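Local atomic coordinates of TipC2 (Streptococcus intermedius B196, PDB entry 6DHX), a protein that probably protects its own Streptococcus intermedius cells from an antibacterial toxin exported by the type VII secretion system, serving as the immunity protein. Residues G148-A151 and K152-D155; I134-E137 and T138-R141; K168-C171 and S172-S176. One frame throughout, in Å; residues are numbered along the deposited sequence.

Contacts 1 and 2 open two consecutive helices, while contact 3 lies at the far end of the second. All three are local surface contacts, each with one buried residue. Contact 2 leads from strand 130-134 into helix 137-146, and contact 1 joins that helix to helix 151-173; their centres are about 15 Å apart. Contact 3, its centre about 28 Å from that of contact 1, is where helix 151-173 gives way to a turn. Side chains cap the backbone N-H groups in the first two, reciprocally in contact 1 and through one aspartate in contact 2, where a water also joins the cap to Thr138. Contact 3 instead combines shared backbone carbonyls with aromatic packing.

Contact 1. Residues G148-A151 and K152-D155; sequences GITA and KDLD
Asp153 and Thr150 grip each other in a capping box where helix 151-173 begins. The Asp153 side chain starts with CB packed against the Thr150 backbone, 3.3 Å from Thr150 O, and with Ile149 CG2 also beside it, 3.9 Å from Asp153 CB. Its first torsion, -64°, sets CG beside its own backbone N and turns the carboxylate back toward the residues ahead of the helix. There CG comes close to Thr150 OG1. Of the two oxygens, OD1 lies farther from the hydroxyl, whereas OD2 accepts from Thr150 N at 3.0 Å. This bond is almost straight, 173° at the hydrogen, yet the donor meets OD2 from above the carboxylate plane, 40° out of it.

The return half of the box runs from Asp153 N to Thr150 OG1, also 3.0 Å long. Thr150 is the N-cap, and its OG1 stands between the backbone N and carbonyl carbon, facing the first helical turn. The ordinary helix bonding then takes over: Leu154 N donates to Thr150 O at 2.9 Å, and Asp155 N to Ala151 O. Beside these polar groups, Ile149 CG2 touches Leu154 CD2 at 3.8 Å, the two side chains crossing at about a right angle.

Gly148, with its positive phi, is the C-prime residue of the Schellman motif that ends helix 137-146, so one helix is closed and the next opened within a few residues. The start of helix 151-173 rests on the C-terminal segment: Ala151 touches Trp192 and Trp195, Leu154 packs on Trp192, and Asp155 OD1 is hydrogen-bonded to Trp192 NE1, just beyond strand 187-190.

Contact 2. Residues I134-E137 and T138-R141; sequences IEDE and TQVR
Glu137 and Arg141, one helical turn apart, run side by side and point the same way, with Glu137 CG 3.9 Å from Arg141 CD. Their charged ends stop short of a salt bridge. The carboxylate and guanidinium planes are turned 65° apart, and Glu137 OE2 lies 4.3 Å from Arg141 NH1. A water bridges the gap: it donates to Glu137 OE2 and accepts from Arg141 NH1, 2.7 Å away, at the edge and in the plane of the guanidinium.

Ahead of Glu137, Asp136 is the N-cap of helix 137-146. With CG anti to the backbone N (chi1 177°), its carboxylate swings over the first turn, and OD1 takes two weak bonds, from Thr138 N at 3.1 Å and from Gln139 N at 3.3 Å. A second water joins Asp136 OD2, weakly, to Thr138 OG1. Before the cap in the chain, Ile134 crosses Gln139 obliquely, its CG2 pressing on Gln139 CB at 3.5 Å. Val140 turns back toward the strand end, where its CG2 sits 3.6 Å from Ile134 O. Regular helix bonds begin here, Val140 N to Asp136 O and Arg141 N to Glu137 O.

Ile134 and Val140 also pack on strand 116-127, through Ile123 and Val121. The polar ends have further partners: Glu137 OE1 is hydrogen-bonded to Gln191 NE2, and Arg141 makes a cation-pi contact with Trp195. The acidic groups of Asp136 and Glu137 probably interact favourably with the helix N-terminus, while Glu137 and Arg141 attract each other through water rather than a direct salt bridge.

Contact 3. Residues K168-C171 and S172-S176; sequences KDWC and SIYKS
Trp170 and Tyr174 pack together toward the end of helix 151-173, where an inverse gamma turn centred on Lys175 follows, with Tyr174 as its first residue. The aromatic contact is mainly CH-pi: Tyr174 CB stands over one face of the indole, 3.9 Å from the centroid of the six-membered ring and offset toward the rim. With CG of both residues anti to the backbone N (chi1 176° and -174°), the side chains run alongside each other. Their ring planes are 27° apart but slid so far that they barely overlap; the nearest approach is Trp170 CZ2 to Tyr174 CG, 3.5 Å.

Among the hydrogen bonds, two carbonyls are shared. Asp169 O accepts from both Ser172 N and Ser172 OG, the latter a short bond of 2.6 Å. Trp170 O takes Ile173 N, 3.1 Å away and above the carbonyl plane, and also Tyr174 N at 2.9 Å, which lies almost in line with the C=O bond although the hydrogen bond is bent at the hydrogen. Such doubled acceptance accompanies the change from regular helix to turn.

An apolar contact joins Ile173 CD1 to Trp170 CE3, and Cys171 SG makes a plain van der Waals touch with Ser176 CB at 3.7 Å. The indole also lies against Ile25 and Glu28 of helix 21-32, where Glu24 OE1 accepts hydrogen bonds from both Ser176 OG and Trp170 NE1.

Contact 1. Residues G148-A151 and K152-D155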
loop_
_atom_site.group_PDB
_atom_site.type_symbol
_atom_site.label_atom_id
_atom_site.label_comp_id
_atom_site.label_asym_id
_atom_site.label_seq_id
_atom_site.Cartn_x
_atom_site.Cartn_y
_atom_site.Cartn_z
ATOM N N GLY A 148 15.605 16.475 4.249
ATOM C CA GLY A 148 16.521 15.549 4.900
ATOM C C GLY A 148 16.069 14.099 4.991
ATOM O O GLY A 148 16.379 13.422 5.968
ATOM N N ILE A 149 15.374 13.594 3.978
ATOM C CA ILE A 149 14.894 12.221 3.975
ATOM C C ILE A 149 15.818 11.375 3.109
ATOM O O ILE A 149 15.894 11.575 1.894
ATOM C CB ILE A 149 13.457 12.159 3.457
ATOM C CG1 ILE A 149 12.599 13.079 4.314
ATOM C CG2 ILE A 149 12.962 10.707 3.466
ATOM C CD1 ILE A 149 11.216 13.190 3.835
ATOM N N THR A 150 16.497 10.411 3.723
ATOM C CA THR A 150 17.451 9.572 3.015
ATOM C C THR A 150 16.803 8.282 2.552
ATOM O O THR A 150 15.697 7.923 2.975
ATOM C CB THR A 150 18.639 9.241 3.921
ATOM O OG1 THR A 150 18.176 8.445 5.018
ATOM C CG2 THR A 150 19.298 10.546 4.448
ATOM N N ALA A 151 17.524 7.547 1.698
ATOM C CA ALA A 151 17.041 6.206 1.355
ATOM C C ALA A 151 16.876 5.338 2.602
ATOM O O ALA A 151 15.935 4.530 2.697
ATOM C CB ALA A 151 18.001 5.545 0.364
ATOM N N LYS A 152 17.775 5.491 3.573
ATOM C CA LYS A 152 17.653 4.724 4.813
ATOM C C LYS A 152 16.400 5.131 5.580
ATOM O O LYS A 152 15.728 4.282 6.175
ATOM C CB LYS A 152 18.919 4.916 5.653
ATOM C CG LYS A 152 19.232 3.779 6.595
ATOM C CD LYS A 152 20.738 3.512 6.632
ATOM C CE LYS A 152 21.403 4.216 7.774
ATOM N NZ LYS A 152 22.891 4.023 7.735
ATOM N N ASP A 153 16.041 6.423 5.541
ATOM C CA ASP A 153 14.767 6.849 6.119
ATOM C C ASP A 153 13.575 6.220 5.389
ATOM O O ASP A 153 12.579 5.849 6.026
ATOM C CB ASP A 153 14.655 8.367 6.087
ATOM C CG ASP A 153 15.716 9.055 6.954
ATOM O OD1 ASP A 153 16.188 8.452 7.945
ATOM O OD2 ASP A 153 16.077 10.200 6.643
ATOM N N LEU A 154 13.626 6.158 4.052
ATOM C CA LEU A 154 12.527 5.530 3.322
ATOM C C LEU A 154 12.373 4.063 3.725
ATOM O O LEU A 154 11.249 3.567 3.898
ATOM C CB LEU A 154 12.744 5.629 1.820
ATOM C CG LEU A 154 12.763 7.065 1.292
ATOM C CD1 LEU A 154 13.102 7.076 -0.183
ATOM C CD2 LEU A 154 11.438 7.757 1.573
ATOM N N ASP A 155 13.495 3.356 3.879
ATOM C CA ASP A 155 13.448 1.979 4.362
ATOM C C ASP A 155 12.811 1.909 5.733
ATOM O O ASP A 155 12.010 1.012 6.005
ATOM C CB ASP A 155 14.855 1.382 4.440
ATOM C CG ASP A 155 15.468 1.122 3.069
ATOM O OD1 ASP A 155 14.718 0.882 2.108
ATOM O OD2 ASP A 155 16.716 1.182 2.967
#

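Contact 2. Residues I134-E137 and T138-R141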
loop_
_atom_site.group_PDB
_atom_site.type_symbol
_atom_site.label_atom_id
_atom_site.label_comp_id
_atom_site.label_asym_id
_atom_site.label_seq_id
_atom_site.Cartn_x
_atom_site.Cartn_y
_atom_site.Cartn_z
ATOM N N ILE A 134 3.192 14.912 -7.288
ATOM C CA ILE A 134 4.474 14.972 -7.979
ATOM C C ILE A 134 5.113 13.599 -7.939
ATOM O O ILE A 134 5.267 13.012 -6.859
ATOM C CB ILE A 134 5.404 16.028 -7.358
ATOM C CG1 ILE A 134 4.717 17.396 -7.418
ATOM C CG2 ILE A 134 6.775 16.040 -8.033
ATOM C CD1 ILE A 134 5.599 18.536 -6.961
ATOM N N GLU A 135 5.441 13.063 -9.128
ATOM C CA GLU A 135 6.016 11.731 -9.260
ATOM C C GLU A 135 7.324 11.710 -10.035
ATOM O O GLU A 135 8.065 10.732 -9.924
ATOM C CB GLU A 135 5.037 10.750 -9.944
ATOM C CG GLU A 135 3.839 11.406 -10.579
ATOM C CD GLU A 135 2.529 11.038 -9.876
ATOM O OE1 GLU A 135 1.494 10.900 -10.564
ATOM O OE2 GLU A 135 2.532 10.887 -8.634
ATOM N N ASP A 136 7.648 12.756 -10.786
ATOM C CA ASP A 136 8.908 12.754 -11.510
ATOM C C ASP A 136 10.102 12.586 -10.573
ATOM O O ASP A 136 10.242 13.312 -9.592
ATOM C CB ASP A 136 9.046 14.071 -12.301
ATOM C CG ASP A 136 10.383 14.176 -13.033
ATOM O OD1 ASP A 136 11.342 14.722 -12.443
ATOM O OD2 ASP A 136 10.453 13.693 -14.183
ATOM N N GLU A 137 10.978 11.630 -10.888
ATOM C CA GLU A 137 12.038 11.261 -9.947
ATOM C C GLU A 137 12.881 12.458 -9.511
ATOM O O GLU A 137 13.210 12.605 -8.323
ATOM C CB GLU A 137 12.947 10.199 -10.557
ATOM C CG GLU A 137 13.974 9.676 -9.580
ATOM C CD GLU A 137 14.430 8.274 -9.948
ATOM O OE1 GLU A 137 13.570 7.344 -10.001
ATOM O OE2 GLU A 137 15.649 8.118 -10.205
ATOM N N THR A 138 13.296 13.310 -10.462
ATOM C CA THR A 138 14.168 14.409 -10.073
ATOM C C THR A 138 13.459 15.338 -9.090
ATOM O O THR A 138 14.062 15.817 -8.127
ATOM C CB THR A 138 14.607 15.221 -11.292
ATOM O OG1 THR A 138 15.111 14.338 -12.305
ATOM C CG2 THR A 138 15.663 16.230 -10.843
ATOM N N GLN A 139 12.182 15.630 -9.349
ATOM C CA GLN A 139 11.438 16.515 -8.456
ATOM C C GLN A 139 11.263 15.860 -7.089
ATOM O O GLN A 139 11.478 16.503 -6.055
ATOM C CB GLN A 139 10.070 16.837 -9.077
ATOM C CG GLN A 139 10.141 17.866 -10.251
ATOM C CD GLN A 139 9.941 19.288 -9.764
ATOM O OE1 GLN A 139 9.080 19.535 -8.900
ATOM N NE2 GLN A 139 10.724 20.227 -10.299
ATOM N N VAL A 140 10.903 14.577 -7.077
ATOM C CA VAL A 140 10.705 13.885 -5.802
ATOM C C VAL A 140 11.984 13.931 -4.978
ATOM O O VAL A 140 11.969 14.293 -3.789
ATOM C CB VAL A 140 10.251 12.438 -6.027
ATOM C CG1 VAL A 140 10.283 11.644 -4.658
ATOM C CG2 VAL A 140 8.812 12.393 -6.592
ATOM N N ARG A 141 13.117 13.564 -5.595
ATOM C CA ARG A 141 14.372 13.574 -4.853
ATOM C C ARG A 141 14.741 14.975 -4.358
ATOM O O ARG A 141 15.325 15.104 -3.278
ATOM C CB ARG A 141 15.506 12.982 -5.691
ATOM C CG ARG A 141 15.291 11.484 -5.955
ATOM C CD ARG A 141 16.434 10.891 -6.790
ATOM N NE ARG A 141 17.669 10.745 -6.020
ATOM C CZ ARG A 141 18.792 10.187 -6.492
ATOM N NH1 ARG A 141 18.848 9.713 -7.733
ATOM N NH2 ARG A 141 19.847 10.065 -5.692
HETATM O O HOH W 1 13.335 13.448 -14.150
HETATM O O HOH W 2 17.448 10.186 -10.028
#

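Contact 3. Residues K168-C171 and S172-S176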
loop_
_atom_site.group_PDB
_atom_site.type_symbol
_atom_site.label_atom_id
_atom_site.label_comp_id
_atom_site.label_asym_id
_atom_site.label_seq_id
_atom_site.Cartn_x
_atom_site.Cartn_y
_atom_site.Cartn_z
ATOM N N LYS A 168 1.676 -7.012 9.543
ATOM C CA LYS A 168 1.470 -7.609 10.867
ATOM C C LYS A 168 -0.029 -7.695 11.181
ATOM O O LYS A 168 -0.515 -8.691 11.746
ATOM C CB LYS A 168 2.208 -6.773 11.912
ATOM C CG LYS A 168 2.232 -7.404 13.293
ATOM C CD LYS A 168 2.958 -6.503 14.275
ATOM C CE LYS A 168 3.257 -7.208 15.590
ATOM N NZ LYS A 168 4.031 -6.320 16.489
ATOM N N ASP A 169 -0.785 -6.672 10.763
ATOM C CA ASP A 169 -2.244 -6.697 10.888
ATOM C C ASP A 169 -2.850 -7.838 10.084
ATOM O O ASP A 169 -3.776 -8.503 10.554
ATOM C CB ASP A 169 -2.859 -5.375 10.410
ATOM C CG ASP A 169 -2.755 -4.270 11.442
ATOM O OD1 ASP A 169 -2.382 -4.557 12.590
ATOM O OD2 ASP A 169 -3.033 -3.110 11.102
ATOM N N TRP A 170 -2.391 -8.021 8.833
ATOM C CA TRP A 170 -2.865 -9.150 8.032
ATOM C C TRP A 170 -2.684 -10.456 8.777
ATOM O O TRP A 170 -3.603 -11.291 8.845
ATOM C CB TRP A 170 -2.074 -9.220 6.709
ATOM C CG TRP A 170 -2.478 -10.435 5.912
ATOM C CD1 TRP A 170 -1.726 -11.567 5.657
ATOM C CD2 TRP A 170 -3.760 -10.650 5.296
ATOM N NE1 TRP A 170 -2.478 -12.466 4.914
ATOM C CE2 TRP A 170 -3.719 -11.931 4.676
ATOM C CE3 TRP A 170 -4.927 -9.874 5.200
ATOM C CZ2 TRP A 170 -4.803 -12.455 3.947
ATOM C CZ3 TRP A 170 -6.039 -10.404 4.460
ATOM C CH2 TRP A 170 -5.956 -11.671 3.856
ATOM N N CYS A 171 -1.484 -10.648 9.360
ATOM C CA CYS A 171 -1.228 -11.898 10.084
ATOM C C CYS A 171 -2.039 -12.009 11.377
ATOM O O CYS A 171 -2.186 -13.123 11.896
ATOM C CB CYS A 171 0.290 -12.072 10.382
ATOM S SG CYS A 171 1.227 -12.194 8.761
ATOM N N SER A 172 -2.657 -10.924 11.841
ATOM C CA SER A 172 -3.543 -11.007 13.002
ATOM C C SER A 172 -4.964 -11.430 12.646
ATOM O O SER A 172 -5.706 -11.835 13.547
ATOM C CB SER A 172 -3.615 -9.649 13.720
ATOM O OG SER A 172 -4.505 -8.759 13.074
ATOM N N ILE A 173 -5.380 -11.305 11.380
ATOM C CA ILE A 173 -6.733 -11.725 10.997
ATOM C C ILE A 173 -6.748 -12.940 10.079
ATOM O O ILE A 173 -7.816 -13.539 9.893
ATOM C CB ILE A 173 -7.505 -10.577 10.323
ATOM C CG1 ILE A 173 -6.822 -10.225 8.996
ATOM C CG2 ILE A 173 -7.541 -9.375 11.226
ATOM C CD1 ILE A 173 -7.586 -9.146 8.248
ATOM N N TYR A 174 -5.611 -13.340 9.528
ATOM C CA TYR A 174 -5.487 -14.483 8.633
ATOM C C TYR A 174 -4.309 -15.347 9.078
ATOM O O TYR A 174 -3.244 -14.814 9.381
ATOM C CB TYR A 174 -5.252 -13.987 7.191
ATOM C CG TYR A 174 -5.261 -15.116 6.200
ATOM C CD1 TYR A 174 -6.475 -15.675 5.793
ATOM C CD2 TYR A 174 -4.072 -15.634 5.682
ATOM C CE1 TYR A 174 -6.519 -16.703 4.906
ATOM C CE2 TYR A 174 -4.099 -16.702 4.779
ATOM C CZ TYR A 174 -5.346 -17.216 4.392
ATOM O OH TYR A 174 -5.465 -18.268 3.508
ATOM N N LYS A 175 -4.483 -16.672 9.111
ATOM C CA LYS A 175 -3.369 -17.547 9.515
ATOM C C LYS A 175 -2.403 -17.677 8.332
ATOM O O LYS A 175 -2.446 -18.608 7.528
ATOM C CB LYS A 175 -3.884 -18.894 10.010
ATOM C CG LYS A 175 -2.850 -19.602 10.889
ATOM C CD LYS A 175 -3.255 -21.042 11.149
ATOM C CE LYS A 175 -2.233 -21.780 11.975
ATOM N NZ LYS A 175 -2.747 -23.165 12.224
ATOM N N SER A 176 -1.515 -16.700 8.216
ATOM C CA SER A 176 -0.657 -16.595 7.038
ATOM C C SER A 176 0.358 -17.732 6.978
ATOM O O SER A 176 0.852 -18.216 8.004
ATOM C CB SER A 176 0.091 -15.249 7.046
ATOM O OG SER A 176 0.935 -15.109 5.896
#